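Local coordinates for protein Baccell_00875 (Bacteroides cellulosilyticus DSM 14838, PDB 5NO8) that probably acts as a polysaccharide lyase that removes the L-rhamnose capping glucuronic acid in complex arabinogalactan proteins, at residues 341-345 with 680-684; 168-173 with 325-331. One frame throughout, in Å; residues are numbered along the deposited sequence.

Overall arrangement
Interaction 2 comes first along the chain and joins two beta-rich parts of the fold: the loop between strands 163-168 and 175-180, at one margin of an antiparallel sheet, and strand 326-335 of a second, mixed sheet. Interaction 1 follows within the helical part, where helix 338-352 meets the C-terminal helix 682-692. Strand 326-335 and helix 338-352 are consecutive in the chain, so one short passage leads from interaction 2 to interaction 1. Their centres lie 31 Å apart and their nearest atoms about 15 Å, without touching. The two contacts thus lie on either side of the step from sheet to helices: one between the beta-rich parts, one inside the helical part.

Interaction 1. Residues 341-345 with 680-684; sequences LIRKR and QDWAL
A buried salt bridge with an apolar flank joins Arg345, on helix 338-352, to Asp681, on the segment 680-684 that leads into the C-terminal helix, tying together helices far apart in sequence. The evidence for a two-pronged grip is geometric. Arg345 presents the NE side of its guanidinium: NE reaches Asp681 OD1 at 2.8 Å with an N-H...O angle of 172°, and NH2 reaches Asp681 OD2, also at 2.8 Å. The carboxylate lies nearly coplanar with the guanidinium, their planes 25° apart, and both oxygens are met on their syn sides. With CG anti to the backbone N (chi1 176°) and a bend at chi2, the Arg345 chain brings its NE edge to the carboxylate, the two side chains crossing at about a right angle.

The aliphatic part of the same side chain serves a second purpose. Arg345 CG touches one methyl of Leu684, CD1, at 3.9 Å, while the other methyl, CD2, meets Ile342 CG1 at 4.1 Å. Leu684 thus divides its branches between two residues almost a helical turn apart, and the Ile342 and Leu684 side chains run antiparallel, side by side. Helix 396-409 adds a third surface, since Gln405 touches Ile342 and Leu401 touches Leu684; Phe649 also packs on Leu684.

The remaining terminal nitrogen, Arg345 NH1, is hydrogen-bonded to Gly653 O and Gln353 OE1. Two bonds to Asp681 and these further partners restrain the guanidinium against turning about its long axis. Burying a charged pair is costly, but here each carboxylate oxygen receives its own N-H, and the proximity of the arginine would probably favour the ionised form of Asp681.

Interaction 2. Residues 168-173 with 325-331; sequences WKGGSA and NKQTHAD
A type II' beta turn, Gly170 to Ala173, in the loop between strands 163-168 and 175-180 docks on strand 326-335 of the mixed sheet. Ser172 makes a paired contact with Gln327: its N donates to Gln327 O at 2.9 Å, nearly along the C=O axis, while its OG accepts from Gln327 N (3.0 Å, 168°). The serine hydroxyl thereby takes the place a backbone carbonyl would hold between strands. Ser172 CB also rests on Lys326 CD.

Gly170 O accepts from Thr328 OG1 at 2.6 Å and, from the opposite face of its plane, from Ala173 N, the bond closing the turn. The positive phi of Gly171 suits glycine, and a CB there would clash with Gln327 O.

Farther along, Trp168 lays CZ2 over one face of the His329 ring, whose plane is inclined by 31° to the indole. With CG between its backbone N and carbonyl carbon (chi1 82°), His329 sets one imidazole face against the CZ2 corner of the indole and brings CE1 edgewise to Lys169 O at 3.3 Å. NE2 donates to Asp331 OD2 (3.0 Å), which it meets from above the carboxylate plane. An alanine here is likely to take the imidazole from beneath Trp168 CZ2 and leave Asp331 OD2 without this donor.

One water accepts from Trp168 NE1 and donates to both Thr328 OG1 and His329 O. Direct bonds at the turn, ring packing and a water bridge beside the indole hold this loop of one sheet to a strand of the other, without continuous strand pairing.

Interaction 1. Residues 341-345 with 680-684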
# COMPACT_ATOMS: atom_id res chain seq x y z
N LEU A 341 0.48 21.66 8.20
CA LEU A 341 1.28 20.66 7.46
C LEU A 341 1.19 20.94 5.95
O LEU A 341 2.21 20.99 5.27
CB LEU A 341 0.84 19.23 7.77
CG LEU A 341 1.78 18.11 7.30
CD1 LEU A 341 3.15 18.22 7.96
CD2 LEU A 341 1.21 16.72 7.60
N ILE A 342 -0.02 21.15 5.46
CA ILE A 342 -0.27 21.38 4.05
C ILE A 342 0.31 22.72 3.62
O ILE A 342 0.92 22.81 2.58
CB ILE A 342 -1.76 21.26 3.72
CG1 ILE A 342 -2.25 19.83 4.01
CG2 ILE A 342 -2.03 21.67 2.27
CD1 ILE A 342 -3.73 19.64 3.78
N ARG A 343 0.12 23.76 4.44
CA ARG A 343 0.68 25.08 4.16
C ARG A 343 2.19 25.01 4.03
O ARG A 343 2.74 25.55 3.09
CB ARG A 343 0.34 26.05 5.29
CG ARG A 343 0.87 27.45 5.04
CD ARG A 343 0.97 28.23 6.31
NE ARG A 343 2.30 28.07 6.86
CZ ARG A 343 2.60 27.69 8.10
NH1 ARG A 343 1.65 27.40 9.01
NH2 ARG A 343 3.87 27.60 8.42
N LYS A 344 2.83 24.29 4.95
CA LYS A 344 4.28 24.19 4.91
C LYS A 344 4.74 23.44 3.66
O LYS A 344 5.74 23.81 3.07
CB LYS A 344 4.81 23.54 6.18
CG LYS A 344 4.73 24.49 7.38
CD LYS A 344 5.40 23.94 8.61
CE LYS A 344 4.60 22.84 9.27
NZ LYS A 344 5.18 22.60 10.63
N ARG A 345 4.02 22.40 3.29
CA ARG A 345 4.39 21.63 2.10
C ARG A 345 4.28 22.49 0.83
O ARG A 345 5.17 22.50 -0.00
CB ARG A 345 3.51 20.39 1.94
CG ARG A 345 3.77 19.58 0.67
CD ARG A 345 5.23 19.17 0.61
NE ARG A 345 5.61 18.57 -0.65
CZ ARG A 345 6.83 18.58 -1.13
NH1 ARG A 345 7.87 19.11 -0.46
NH2 ARG A 345 7.04 18.05 -2.32
N GLN A 680 4.59 12.33 -4.75
CA GLN A 680 3.67 12.11 -3.63
C GLN A 680 2.68 13.23 -3.36
O GLN A 680 1.74 13.01 -2.61
CB GLN A 680 4.42 11.81 -2.31
CG GLN A 680 5.15 13.00 -1.69
CD GLN A 680 6.20 13.59 -2.60
OE1 GLN A 680 6.25 14.84 -2.87
NE2 GLN A 680 7.06 12.73 -3.08
N ASP A 681 2.85 14.39 -3.98
CA ASP A 681 1.94 15.51 -3.68
C ASP A 681 0.52 15.25 -4.16
O ASP A 681 -0.43 15.85 -3.66
CB ASP A 681 2.54 16.81 -4.15
CG ASP A 681 3.79 17.14 -3.37
OD1 ASP A 681 3.73 17.11 -2.12
OD2 ASP A 681 4.85 17.37 -3.97
N TRP A 682 0.33 14.29 -5.08
CA TRP A 682 -1.01 13.77 -5.34
C TRP A 682 -1.79 13.32 -4.10
O TRP A 682 -3.01 13.37 -4.07
CB TRP A 682 -0.98 12.60 -6.37
CG TRP A 682 -0.63 13.03 -7.74
CD1 TRP A 682 0.54 12.82 -8.39
CD2 TRP A 682 -1.47 13.75 -8.65
NE1 TRP A 682 0.49 13.36 -9.65
CE2 TRP A 682 -0.73 13.95 -9.84
CE3 TRP A 682 -2.76 14.28 -8.57
CZ2 TRP A 682 -1.24 14.65 -10.95
CZ3 TRP A 682 -3.28 14.99 -9.68
CH2 TRP A 682 -2.51 15.14 -10.86
N ALA A 683 -1.10 12.83 -3.06
CA ALA A 683 -1.83 12.45 -1.86
C ALA A 683 -2.58 13.65 -1.27
O ALA A 683 -3.68 13.47 -0.77
CB ALA A 683 -0.91 11.81 -0.84
N LEU A 684 -2.00 14.83 -1.35
CA LEU A 684 -2.66 16.03 -0.82
C LEU A 684 -3.72 16.55 -1.80
O LEU A 684 -4.74 17.08 -1.38
CB LEU A 684 -1.64 17.10 -0.47
CG LEU A 684 -0.71 16.77 0.70
CD1 LEU A 684 0.25 17.93 0.92
CD2 LEU A 684 -1.49 16.42 1.96

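Interaction 2. Residues 168-173 with 325-331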
# COMPACT_ATOMS: atom_id res chain seq x y z
N TRP A 168 0.05 -8.45 9.41
CA TRP A 168 0.13 -7.61 10.61
C TRP A 168 1.18 -8.14 11.54
O TRP A 168 1.03 -9.26 12.10
CB TRP A 168 -1.20 -7.46 11.33
CG TRP A 168 -1.10 -6.57 12.52
CD1 TRP A 168 -1.59 -6.82 13.77
CD2 TRP A 168 -0.42 -5.30 12.60
NE1 TRP A 168 -1.26 -5.80 14.61
CE2 TRP A 168 -0.57 -4.84 13.93
CE3 TRP A 168 0.26 -4.49 11.68
CZ2 TRP A 168 -0.05 -3.62 14.37
CZ3 TRP A 168 0.81 -3.29 12.13
CH2 TRP A 168 0.63 -2.87 13.47
N LYS A 169 2.22 -7.33 11.73
CA LYS A 169 3.33 -7.64 12.63
C LYS A 169 2.97 -7.36 14.09
O LYS A 169 3.69 -6.67 14.81
CB LYS A 169 4.60 -6.87 12.20
CG LYS A 169 4.48 -5.35 12.26
CD LYS A 169 5.75 -4.64 11.80
CE LYS A 169 5.60 -3.14 12.06
NZ LYS A 169 6.77 -2.36 11.63
N GLY A 170 1.87 -7.94 14.55
CA GLY A 170 1.29 -7.59 15.85
C GLY A 170 1.78 -8.40 17.03
O GLY A 170 1.02 -8.58 18.00
N GLY A 171 3.01 -8.89 16.98
CA GLY A 171 3.59 -9.58 18.14
C GLY A 171 2.83 -10.87 18.43
O GLY A 171 2.70 -11.73 17.55
N SER A 172 2.32 -11.00 19.66
CA SER A 172 1.54 -12.17 20.06
C SER A 172 0.23 -12.28 19.32
O SER A 172 -0.34 -13.36 19.26
CB SER A 172 1.25 -12.20 21.57
OG SER A 172 2.44 -12.01 22.33
N ALA A 173 -0.26 -11.15 18.79
CA ALA A 173 -1.52 -11.09 18.05
C ALA A 173 -1.29 -10.82 16.58
O ALA A 173 -2.14 -10.26 15.89
CB ALA A 173 -2.39 -10.02 18.65
N ASN A 325 2.13 -13.26 29.40
CA ASN A 325 3.29 -13.09 28.55
C ASN A 325 2.98 -12.66 27.11
O ASN A 325 3.82 -12.83 26.23
CB ASN A 325 4.08 -14.41 28.55
CG ASN A 325 3.37 -15.54 27.82
OD1 ASN A 325 2.17 -15.52 27.60
ND2 ASN A 325 4.13 -16.53 27.42
N LYS A 326 1.80 -12.11 26.88
CA LYS A 326 1.42 -11.70 25.53
C LYS A 326 1.56 -10.19 25.39
O LYS A 326 1.37 -9.42 26.37
CB LYS A 326 -0.01 -12.11 25.22
CG LYS A 326 -0.35 -13.56 25.47
CD LYS A 326 -0.02 -14.41 24.28
CE LYS A 326 -0.42 -15.85 24.52
NZ LYS A 326 0.31 -16.73 23.57
N GLN A 327 1.84 -9.76 24.16
CA GLN A 327 1.90 -8.34 23.84
C GLN A 327 1.52 -8.10 22.42
O GLN A 327 1.80 -8.91 21.53
CB GLN A 327 3.25 -7.70 24.12
CG GLN A 327 4.40 -8.18 23.28
CD GLN A 327 5.70 -7.48 23.64
OE1 GLN A 327 6.60 -8.09 24.22
NE2 GLN A 327 5.80 -6.20 23.30
N THR A 328 0.91 -6.96 22.20
CA THR A 328 0.64 -6.49 20.84
C THR A 328 0.62 -4.99 20.85
O THR A 328 0.75 -4.38 21.92
CB THR A 328 -0.66 -7.14 20.27
OG1 THR A 328 -0.79 -6.88 18.86
CG2 THR A 328 -1.93 -6.67 20.96
N HIS A 329 0.47 -4.37 19.68
CA HIS A 329 0.57 -2.93 19.57
C HIS A 329 -0.28 -2.31 18.46
O HIS A 329 -0.89 -3.02 17.65
CB HIS A 329 2.05 -2.54 19.38
CG HIS A 329 2.53 -2.66 17.96
ND1 HIS A 329 2.78 -3.87 17.36
CD2 HIS A 329 2.78 -1.72 17.03
CE1 HIS A 329 3.21 -3.66 16.12
NE2 HIS A 329 3.21 -2.36 15.89
N ALA A 330 -0.32 -0.99 18.51
CA ALA A 330 -0.82 -0.13 17.44
C ALA A 330 0.18 0.97 17.15
O ALA A 330 0.86 1.44 18.06
CB ALA A 330 -2.15 0.47 17.80
N ASP A 331 0.28 1.38 15.88
CA ASP A 331 1.20 2.44 15.44
C ASP A 331 0.39 3.67 15.00
O ASP A 331 -0.38 3.59 14.05
CB ASP A 331 2.06 1.99 14.27
CG ASP A 331 2.99 0.84 14.63
OD1 ASP A 331 3.71 0.95 15.65
OD2 ASP A 331 3.01 -0.17 13.86
O HOH W 1 -2.29 -5.33 17.32
O HOH W 2 0.81 -15.62 20.76
O HOH W 3 3.91 -14.11 23.13